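Local coordinates for leucine aminopeptidase 2 (Saccharomyces cerevisiae, PDB 2XQ0), which is a zinc aminopeptidase of the M1 family that preferentially cleaves di- and tripeptides and has low epoxide hydrolase activity in vitro, at residues S215-T227 / Q236-Q248. Numbering follows the deposited sequence.
Sequences SSAPIGPRSTVYT and QWEFENDVEKFIQ
R222 grips E244 side-on in a salt bridge, through NE and NH2. R222 NE points nearly straight at E244 OE1, 3.2 Å away, and meets the syn lone pair. R222 NH2 reaches E244 OE2 at 3.1 Å, from above the carboxylate, whose plane is turned 42° from the guanidinium. R222 NH2 also makes a salt bridge to E251. E244 bends at chi2 (71°), which brings its carboxylate back against P221 CG. Q248 NE2 donates to OE2, on the anti lone pair. A water links OE1 to R222 N and S223 OG, which also bonds Y262 O. A leucine in place of E244 would probably cost the guanidinium this carboxylate and leave Q248 NE2 without its acceptor. I247 CG2 lies over one guanidinium face, 3.3 Å from R222 NH2. Strands 215-220 and 223-227 form a beta-hairpin at the sheet edge, with a classic bulge where I219 and G220 face S223. I219 packs on F239 of helix 229-239 and, CG1 to CG1 at 3.9 Å, on V243 of helix 243-253. V225 CG2 lies near the F239 ring edge, 4.2 Å from F239 CD2. Q236 is extended, CG anti to the backbone N (chi1 -173°). This carries Q236 NE2 to P218 O, 3.0 Å away in the carbonyl plane.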
ATOM      1  N   SER A 215      -5.915  21.083  -8.921  1.00 27.84           N
ATOM      2  CA  SER A 215      -6.891  21.189  -9.985  1.00 26.89           C
ATOM      3  C   SER A 215      -7.274  19.768 -10.352  1.00 30.03           C
ATOM      4  O   SER A 215      -6.740  18.815  -9.779  1.00 30.75           O
ATOM      5  CB  SER A 215      -6.330  21.974 -11.178  1.00 44.71           C
ATOM      6  OG  SER A 215      -4.956  21.719 -11.389  1.00 54.54           O
ATOM      7  N   SER A 216      -8.219  19.624 -11.269  1.00 30.05           N
ATOM      8  CA  SER A 216      -8.746  18.323 -11.618  1.00 28.66           C
ATOM      9  C   SER A 216      -9.128  18.245 -13.097  1.00 29.92           C
ATOM     10  O   SER A 216      -9.359  19.273 -13.750  1.00 23.59           O
ATOM     11  CB  SER A 216      -9.964  18.015 -10.759  1.00 30.17           C
ATOM     12  OG  SER A 216     -11.034  18.846 -11.145  1.00 34.06           O
ATOM     13  N   ALA A 217      -9.203  17.018 -13.608  1.00 26.49           N
ATOM     14  CA  ALA A 217      -9.507  16.752 -15.019  1.00 27.57           C
ATOM     15  C   ALA A 217     -10.146  15.374 -15.154  1.00 28.80           C
ATOM     16  O   ALA A 217      -9.766  14.435 -14.461  1.00 24.64           O
ATOM     17  CB  ALA A 217      -8.243  16.822 -15.855  1.00 25.91           C
ATOM     18  N   PRO A 218     -11.129  15.247 -16.045  1.00 28.64           N
ATOM     19  CA  PRO A 218     -11.777  13.941 -16.190  1.00 26.82           C
ATOM     20  C   PRO A 218     -10.875  12.880 -16.808  1.00 28.34           C
ATOM     21  O   PRO A 218     -10.170  13.145 -17.773  1.00 27.94           O
ATOM     22  CB  PRO A 218     -12.946  14.238 -17.124  1.00 26.18           C
ATOM     23  CG  PRO A 218     -12.483  15.470 -17.939  1.00 30.44           C
ATOM     24  CD  PRO A 218     -11.720  16.280 -16.925  1.00 27.25           C
ATOM     25  N   ILE A 219     -10.897  11.672 -16.254  1.00 28.02           N
ATOM     26  CA  ILE A 219     -10.162  10.566 -16.865  1.00 22.13           C
ATOM     27  C   ILE A 219     -11.085   9.428 -17.258  1.00 24.87           C
ATOM     28  O   ILE A 219     -10.629   8.388 -17.708  1.00 28.94           O
ATOM     29  CB  ILE A 219      -9.049  10.026 -15.945  1.00 22.14           C
ATOM     30  CG1 ILE A 219      -9.586   9.783 -14.516  1.00 27.26           C
ATOM     31  CG2 ILE A 219      -7.887  10.994 -15.920  1.00 22.80           C
ATOM     32  CD1 ILE A 219      -8.546   9.227 -13.549  1.00 20.41           C
ATOM     33  N   GLY A 220     -12.385   9.628 -17.086  1.00 29.09           N
ATOM     34  CA  GLY A 220     -13.363   8.632 -17.485  1.00 26.31           C
ATOM     35  C   GLY A 220     -14.750   9.100 -17.096  1.00 26.49           C
ATOM     36  O   GLY A 220     -14.880  10.128 -16.443  1.00 27.39           O
ATOM     37  N   PRO A 221     -15.789   8.340 -17.477  1.00 22.55           N
ATOM     38  CA  PRO A 221     -17.191   8.692 -17.198  1.00 29.59           C
ATOM     39  C   PRO A 221     -17.519   8.773 -15.709  1.00 29.51           C
ATOM     40  O   PRO A 221     -18.467   9.445 -15.310  1.00 28.37           O
ATOM     41  CB  PRO A 221     -17.984   7.556 -17.865  1.00 30.77           C
ATOM     42  CG  PRO A 221     -17.025   6.428 -17.963  1.00 39.23           C
ATOM     43  CD  PRO A 221     -15.672   7.062 -18.193  1.00 29.92           C
ATOM     44  N   ARG A 222     -16.740   8.109 -14.868  1.00 25.38           N
ATOM     45  CA  ARG A 222     -16.981   8.250 -13.440  1.00 24.16           C
ATOM     46  C   ARG A 222     -15.674   8.461 -12.684  1.00 24.80           C
ATOM     47  O   ARG A 222     -15.572   8.113 -11.514  1.00 23.17           O
ATOM     48  CB  ARG A 222     -17.751   7.047 -12.881  1.00 27.03           C
ATOM     49  CG  ARG A 222     -17.094   5.731 -13.197  1.00 34.57           C
ATOM     50  CD  ARG A 222     -17.928   4.533 -12.750  1.00 36.52           C
ATOM     51  NE  ARG A 222     -17.636   3.373 -13.593  1.00 37.35           N
ATOM     52  CZ  ARG A 222     -18.099   2.152 -13.372  1.00 33.76           C
ATOM     53  NH1 ARG A 222     -18.881   1.915 -12.327  1.00 30.29           N
ATOM     54  NH2 ARG A 222     -17.781   1.170 -14.197  1.00 31.19           N
ATOM     55  N   SER A 223     -14.702   9.074 -13.352  1.00 20.09           N
ATOM     56  CA  SER A 223     -13.367   9.222 -12.783  1.00 20.04           C
ATOM     57  C   SER A 223     -12.736  10.576 -13.062  1.00 27.35           C
ATOM     58  O   SER A 223     -12.767  11.072 -14.171  1.00 26.88           O
ATOM     59  CB  SER A 223     -12.450   8.115 -13.297  1.00 23.55           C
ATOM     60  OG  SER A 223     -12.908   6.847 -12.868  1.00 18.81           O
ATOM     61  N   THR A 224     -12.130  11.152 -12.041  1.00 21.51           N
ATOM     62  CA  THR A 224     -11.466  12.430 -12.193  1.00 17.49           C
ATOM     63  C   THR A 224     -10.100  12.306 -11.570  1.00 20.97           C
ATOM     64  O   THR A 224      -9.946  11.640 -10.560  1.00 20.07           O
ATOM     65  CB  THR A 224     -12.246  13.504 -11.441  1.00 27.80           C
ATOM     66  OG1 THR A 224     -13.610  13.511 -11.904  1.00 29.72           O
ATOM     67  CG2 THR A 224     -11.616  14.869 -11.631  1.00 26.08           C
ATOM     68  N   VAL A 225      -9.098  12.937 -12.156  1.00 16.56           N
ATOM     69  CA  VAL A 225      -7.803  12.994 -11.485  1.00 17.96           C
ATOM     70  C   VAL A 225      -7.558  14.377 -10.867  1.00 18.73           C
ATOM     71  O   VAL A 225      -7.939  15.398 -11.450  1.00 24.06           O
ATOM     72  CB  VAL A 225      -6.643  12.589 -12.427  1.00 18.14           C
ATOM     73  CG1 VAL A 225      -6.534  13.556 -13.618  1.00 22.19           C
ATOM     74  CG2 VAL A 225      -5.318  12.543 -11.651  1.00 22.56           C
ATOM     75  N   TYR A 226      -6.945  14.393  -9.681  1.00 20.07           N
ATOM     76  CA  TYR A 226      -6.607  15.617  -8.956  1.00 23.02           C
ATOM     77  C   TYR A 226      -5.094  15.683  -8.810  1.00 29.07           C
ATOM     78  O   TYR A 226      -4.466  14.674  -8.552  1.00 20.94           O
ATOM     79  CB  TYR A 226      -7.258  15.622  -7.571  1.00 19.18           C
ATOM     80  CG  TYR A 226      -8.753  15.740  -7.612  1.00 22.68           C
ATOM     81  CD1 TYR A 226      -9.365  16.981  -7.520  1.00 26.68           C
ATOM     82  CD2 TYR A 226      -9.564  14.609  -7.746  1.00 26.86           C
ATOM     83  CE1 TYR A 226     -10.741  17.106  -7.570  1.00 32.86           C
ATOM     84  CE2 TYR A 226     -10.948  14.726  -7.792  1.00 25.90           C
ATOM     85  CZ  TYR A 226     -11.525  15.981  -7.704  1.00 36.91           C
ATOM     86  OH  TYR A 226     -12.895  16.130  -7.752  1.00 42.56           O
ATOM     87  N   THR A 227      -4.503  16.855  -9.022  1.00 20.52           N
ATOM     88  CA  THR A 227      -3.070  17.024  -8.815  1.00 23.62           C
ATOM     89  C   THR A 227      -2.684  18.490  -8.942  1.00 26.25           C
ATOM     90  O   THR A 227      -3.547  19.344  -9.124  1.00 24.49           O
ATOM     91  CB  THR A 227      -2.209  16.172  -9.779  1.00 30.66           C
ATOM     92  OG1 THR A 227      -0.826  16.251  -9.394  1.00 27.29           O
ATOM     93  CG2 THR A 227      -2.363  16.636 -11.209  1.00 24.73           C
ATOM     94  N   GLN A 236      -3.663  13.288 -16.641  1.00 29.03           N
ATOM     95  CA  GLN A 236      -4.876  12.967 -17.389  1.00 20.57           C
ATOM     96  C   GLN A 236      -4.572  12.011 -18.529  1.00 27.20           C
ATOM     97  O   GLN A 236      -5.294  11.025 -18.754  1.00 26.41           O
ATOM     98  CB  GLN A 236      -5.557  14.244 -17.900  1.00 25.69           C
ATOM     99  CG  GLN A 236      -6.909  14.001 -18.550  1.00 27.09           C
ATOM    100  CD  GLN A 236      -7.493  15.255 -19.161  1.00 33.64           C
ATOM    101  OE1 GLN A 236      -6.772  16.192 -19.487  1.00 35.30           O
ATOM    102  NE2 GLN A 236      -8.804  15.280 -19.310  1.00 31.80           N
ATOM    103  N   TRP A 237      -3.488  12.278 -19.248  1.00 28.80           N
ATOM    104  CA  TRP A 237      -3.152  11.432 -20.380  1.00 25.41           C
ATOM    105  C   TRP A 237      -2.795  10.031 -19.892  1.00 27.54           C
ATOM    106  O   TRP A 237      -3.128   9.043 -20.526  1.00 28.67           O
ATOM    107  CB  TRP A 237      -1.988  12.023 -21.190  1.00 28.53           C
ATOM    108  CG  TRP A 237      -1.655  11.193 -22.398  1.00 37.25           C
ATOM    109  CD1 TRP A 237      -2.195  11.313 -23.647  1.00 40.16           C
ATOM    110  CD2 TRP A 237      -0.717  10.113 -22.466  1.00 31.95           C
ATOM    111  NE1 TRP A 237      -1.650  10.369 -24.490  1.00 40.87           N
ATOM    112  CE2 TRP A 237      -0.734   9.626 -23.791  1.00 33.26           C
ATOM    113  CE3 TRP A 237       0.146   9.517 -21.539  1.00 30.07           C
ATOM    114  CZ2 TRP A 237       0.067   8.562 -24.205  1.00 26.17           C
ATOM    115  CZ3 TRP A 237       0.942   8.457 -21.952  1.00 35.93           C
ATOM    116  CH2 TRP A 237       0.898   7.996 -23.278  1.00 35.59           C
ATOM    117  N   GLU A 238      -2.131   9.946 -18.749  1.00 26.44           N
ATOM    118  CA  GLU A 238      -1.619   8.657 -18.290  1.00 33.09           C
ATOM    119  C   GLU A 238      -2.754   7.709 -17.907  1.00 31.78           C
ATOM    120  O   GLU A 238      -2.625   6.496 -18.055  1.00 28.00           O
ATOM    121  CB  GLU A 238      -0.641   8.828 -17.126  1.00 37.59           C
ATOM    122  CG  GLU A 238       0.300   7.634 -16.898  1.00 37.60           C
ATOM    123  CD  GLU A 238       1.616   7.755 -17.692  1.00 39.97           C
ATOM    124  OE1 GLU A 238       1.876   8.839 -18.248  1.00 37.86           O
ATOM    125  OE2 GLU A 238       2.388   6.775 -17.743  1.00 38.05           O
ATOM    126  N   PHE A 239      -3.880   8.264 -17.458  1.00 29.42           N
ATOM    127  CA  PHE A 239      -4.951   7.461 -16.868  1.00 30.89           C
ATOM    128  C   PHE A 239      -6.190   7.358 -17.740  1.00 28.78           C
ATOM    129  O   PHE A 239      -6.999   6.443 -17.572  1.00 22.02           O
ATOM    130  CB  PHE A 239      -5.383   8.065 -15.525  1.00 24.69           C
ATOM    131  CG  PHE A 239      -4.322   8.017 -14.465  1.00 28.63           C
ATOM    132  CD1 PHE A 239      -3.556   6.879 -14.280  1.00 33.97           C
ATOM    133  CD2 PHE A 239      -4.118   9.096 -13.628  1.00 28.55           C
ATOM    134  CE1 PHE A 239      -2.580   6.835 -13.295  1.00 30.76           C
ATOM    135  CE2 PHE A 239      -3.155   9.051 -12.641  1.00 30.71           C
ATOM    136  CZ  PHE A 239      -2.380   7.922 -12.481  1.00 30.39           C
ATOM    137  N   GLU A 240      -6.364   8.319 -18.643  1.00 20.25           N
ATOM    138  CA  GLU A 240      -7.672   8.505 -19.295  1.00 23.53           C
ATOM    139  C   GLU A 240      -8.003   7.408 -20.290  1.00 28.06           C
ATOM    140  O   GLU A 240      -9.153   7.289 -20.711  1.00 27.52           O
ATOM    141  CB  GLU A 240      -7.755   9.848 -20.034  1.00 24.64           C
ATOM    142  CG  GLU A 240      -6.882   9.890 -21.269  1.00 23.73           C
ATOM    143  CD  GLU A 240      -6.816  11.278 -21.929  1.00 36.95           C
ATOM    144  OE1 GLU A 240      -7.618  12.184 -21.591  1.00 37.63           O
ATOM    145  OE2 GLU A 240      -5.942  11.460 -22.793  1.00 38.55           O
ATOM    146  N   ASN A 241      -6.999   6.635 -20.694  1.00 25.85           N
ATOM    147  CA  ASN A 241      -7.212   5.614 -21.714  1.00 33.45           C
ATOM    148  C   ASN A 241      -7.531   4.274 -21.086  1.00 38.50           C
ATOM    149  O   ASN A 241      -7.895   3.345 -21.782  1.00 31.44           O
ATOM    150  CB  ASN A 241      -5.978   5.459 -22.602  1.00 36.06           C
ATOM    151  CG  ASN A 241      -6.126   4.337 -23.634  1.00 52.67           C
ATOM    152  OD1 ASN A 241      -6.888   4.460 -24.598  1.00 39.10           O
ATOM    153  ND2 ASN A 241      -5.385   3.244 -23.439  1.00 56.25           N
ATOM    154  N   ASP A 242      -7.410   4.172 -19.766  1.00 34.21           N
ATOM    155  CA  ASP A 242      -7.373   2.857 -19.151  1.00 33.19           C
ATOM    156  C   ASP A 242      -8.205   2.682 -17.886  1.00 30.04           C
ATOM    157  O   ASP A 242      -8.555   1.560 -17.560  1.00 26.24           O
ATOM    158  CB  ASP A 242      -5.920   2.464 -18.857  1.00 34.30           C
ATOM    159  CG  ASP A 242      -5.166   2.030 -20.106  1.00 46.50           C
ATOM    160  OD1 ASP A 242      -5.264   0.834 -20.463  1.00 51.64           O
ATOM    161  OD2 ASP A 242      -4.480   2.878 -20.733  1.00 36.44           O
ATOM    162  N   VAL A 243      -8.487   3.765 -17.159  1.00 26.65           N
ATOM    163  CA  VAL A 243      -9.149   3.615 -15.860  1.00 22.87           C
ATOM    164  C   VAL A 243     -10.555   3.021 -16.010  1.00 27.99           C
ATOM    165  O   VAL A 243     -10.925   2.134 -15.260  1.00 23.58           O
ATOM    166  CB  VAL A 243      -9.139   4.915 -14.965  1.00 23.18           C
ATOM    167  CG1 VAL A 243      -9.762   6.090 -15.672  1.00 32.25           C
ATOM    168  CG2 VAL A 243      -9.856   4.661 -13.621  1.00 22.94           C
ATOM    169  N   GLU A 244     -11.340   3.467 -16.988  1.00 26.72           N
ATOM    170  CA  GLU A 244     -12.685   2.910 -17.063  1.00 28.37           C
ATOM    171  C   GLU A 244     -12.640   1.439 -17.456  1.00 29.60           C
ATOM    172  O   GLU A 244     -13.422   0.639 -16.960  1.00 28.24           O
ATOM    173  CB  GLU A 244     -13.610   3.715 -17.966  1.00 34.22           C
ATOM    174  CG  GLU A 244     -14.994   3.113 -18.102  1.00 38.61           C
ATOM    175  CD  GLU A 244     -15.846   3.240 -16.844  1.00 44.85           C
ATOM    176  OE1 GLU A 244     -15.441   3.936 -15.886  1.00 44.62           O
ATOM    177  OE2 GLU A 244     -16.942   2.637 -16.822  1.00 44.75           O
ATOM    178  N   LYS A 245     -11.699   1.082 -18.318  1.00 26.91           N
ATOM    179  CA  LYS A 245     -11.496  -0.312 -18.687  1.00 25.96           C
ATOM    180  C   LYS A 245     -11.171  -1.182 -17.466  1.00 22.55           C
ATOM    181  O   LYS A 245     -11.704  -2.277 -17.328  1.00 25.16           O
ATOM    182  CB  LYS A 245     -10.399  -0.413 -19.750  1.00 25.87           C
ATOM    183  CG  LYS A 245      -9.986  -1.821 -20.129  1.00 40.33           C
ATOM    184  CD  LYS A 245      -9.079  -1.792 -21.354  1.00 48.38           C
ATOM    185  CE  LYS A 245      -7.887  -0.869 -21.139  1.00 51.42           C
ATOM    186  NZ  LYS A 245      -7.294  -0.384 -22.434  1.00 55.31           N
ATOM    187  N   PHE A 246     -10.295  -0.699 -16.580  1.00 23.22           N
ATOM    188  CA  PHE A 246     -10.015  -1.409 -15.338  1.00 24.52           C
ATOM    189  C   PHE A 246     -11.276  -1.577 -14.498  1.00 25.93           C
ATOM    190  O   PHE A 246     -11.552  -2.665 -13.956  1.00 23.21           O
ATOM    191  CB  PHE A 246      -8.980  -0.667 -14.496  1.00 19.71           C
ATOM    192  CG  PHE A 246      -7.575  -0.818 -14.982  1.00 25.95           C
ATOM    193  CD1 PHE A 246      -7.244  -1.768 -15.918  1.00 38.07           C
ATOM    194  CD2 PHE A 246      -6.572   0.013 -14.492  1.00 43.96           C
ATOM    195  CE1 PHE A 246      -5.929  -1.895 -16.368  1.00 45.85           C
ATOM    196  CE2 PHE A 246      -5.260  -0.109 -14.937  1.00 42.85           C
ATOM    197  CZ  PHE A 246      -4.943  -1.067 -15.876  1.00 37.99           C
ATOM    198  N   ILE A 247     -12.045  -0.505 -14.352  1.00 22.94           N
ATOM    199  CA  ILE A 247     -13.218  -0.623 -13.501  1.00 20.44           C
ATOM    200  C   ILE A 247     -14.154  -1.689 -14.045  1.00 21.98           C
ATOM    201  O   ILE A 247     -14.567  -2.582 -13.309  1.00 23.22           O
ATOM    202  CB  ILE A 247     -13.974   0.699 -13.295  1.00 21.56           C
ATOM    203  CG1 ILE A 247     -13.057   1.752 -12.685  1.00 24.08           C
ATOM    204  CG2 ILE A 247     -15.149   0.468 -12.319  1.00 26.08           C
ATOM    205  CD1 ILE A 247     -13.721   3.101 -12.519  1.00 23.75           C
ATOM    206  N   GLN A 248     -14.467  -1.608 -15.335  1.00 20.75           N
ATOM    207  CA  GLN A 248     -15.414  -2.533 -15.979  1.00 19.89           C
ATOM    208  C   GLN A 248     -14.897  -3.970 -15.964  1.00 15.85           C
ATOM    209  O   GLN A 248     -15.667  -4.918 -15.837  1.00 24.51           O
ATOM    210  CB  GLN A 248     -15.735  -2.090 -17.414  1.00 22.84           C
ATOM    211  CG  GLN A 248     -16.654  -0.859 -17.501  1.00 31.52           C
ATOM    212  CD  GLN A 248     -16.811  -0.358 -18.933  1.00 38.97           C
ATOM    213  OE1 GLN A 248     -16.614  -1.115 -19.887  1.00 34.76           O
ATOM    214  NE2 GLN A 248     -17.149   0.926 -19.092  1.00 29.15           N
TER
HETATM  215  O   HOH W   1     -10.020  12.403 -20.493  1.00 37.65           O
HETATM  216  O   HOH W   2     -11.065   5.897 -18.704  1.00 28.87           O
HETATM  217  O   HOH W   3     -14.499   6.255 -15.176  1.00 24.32           O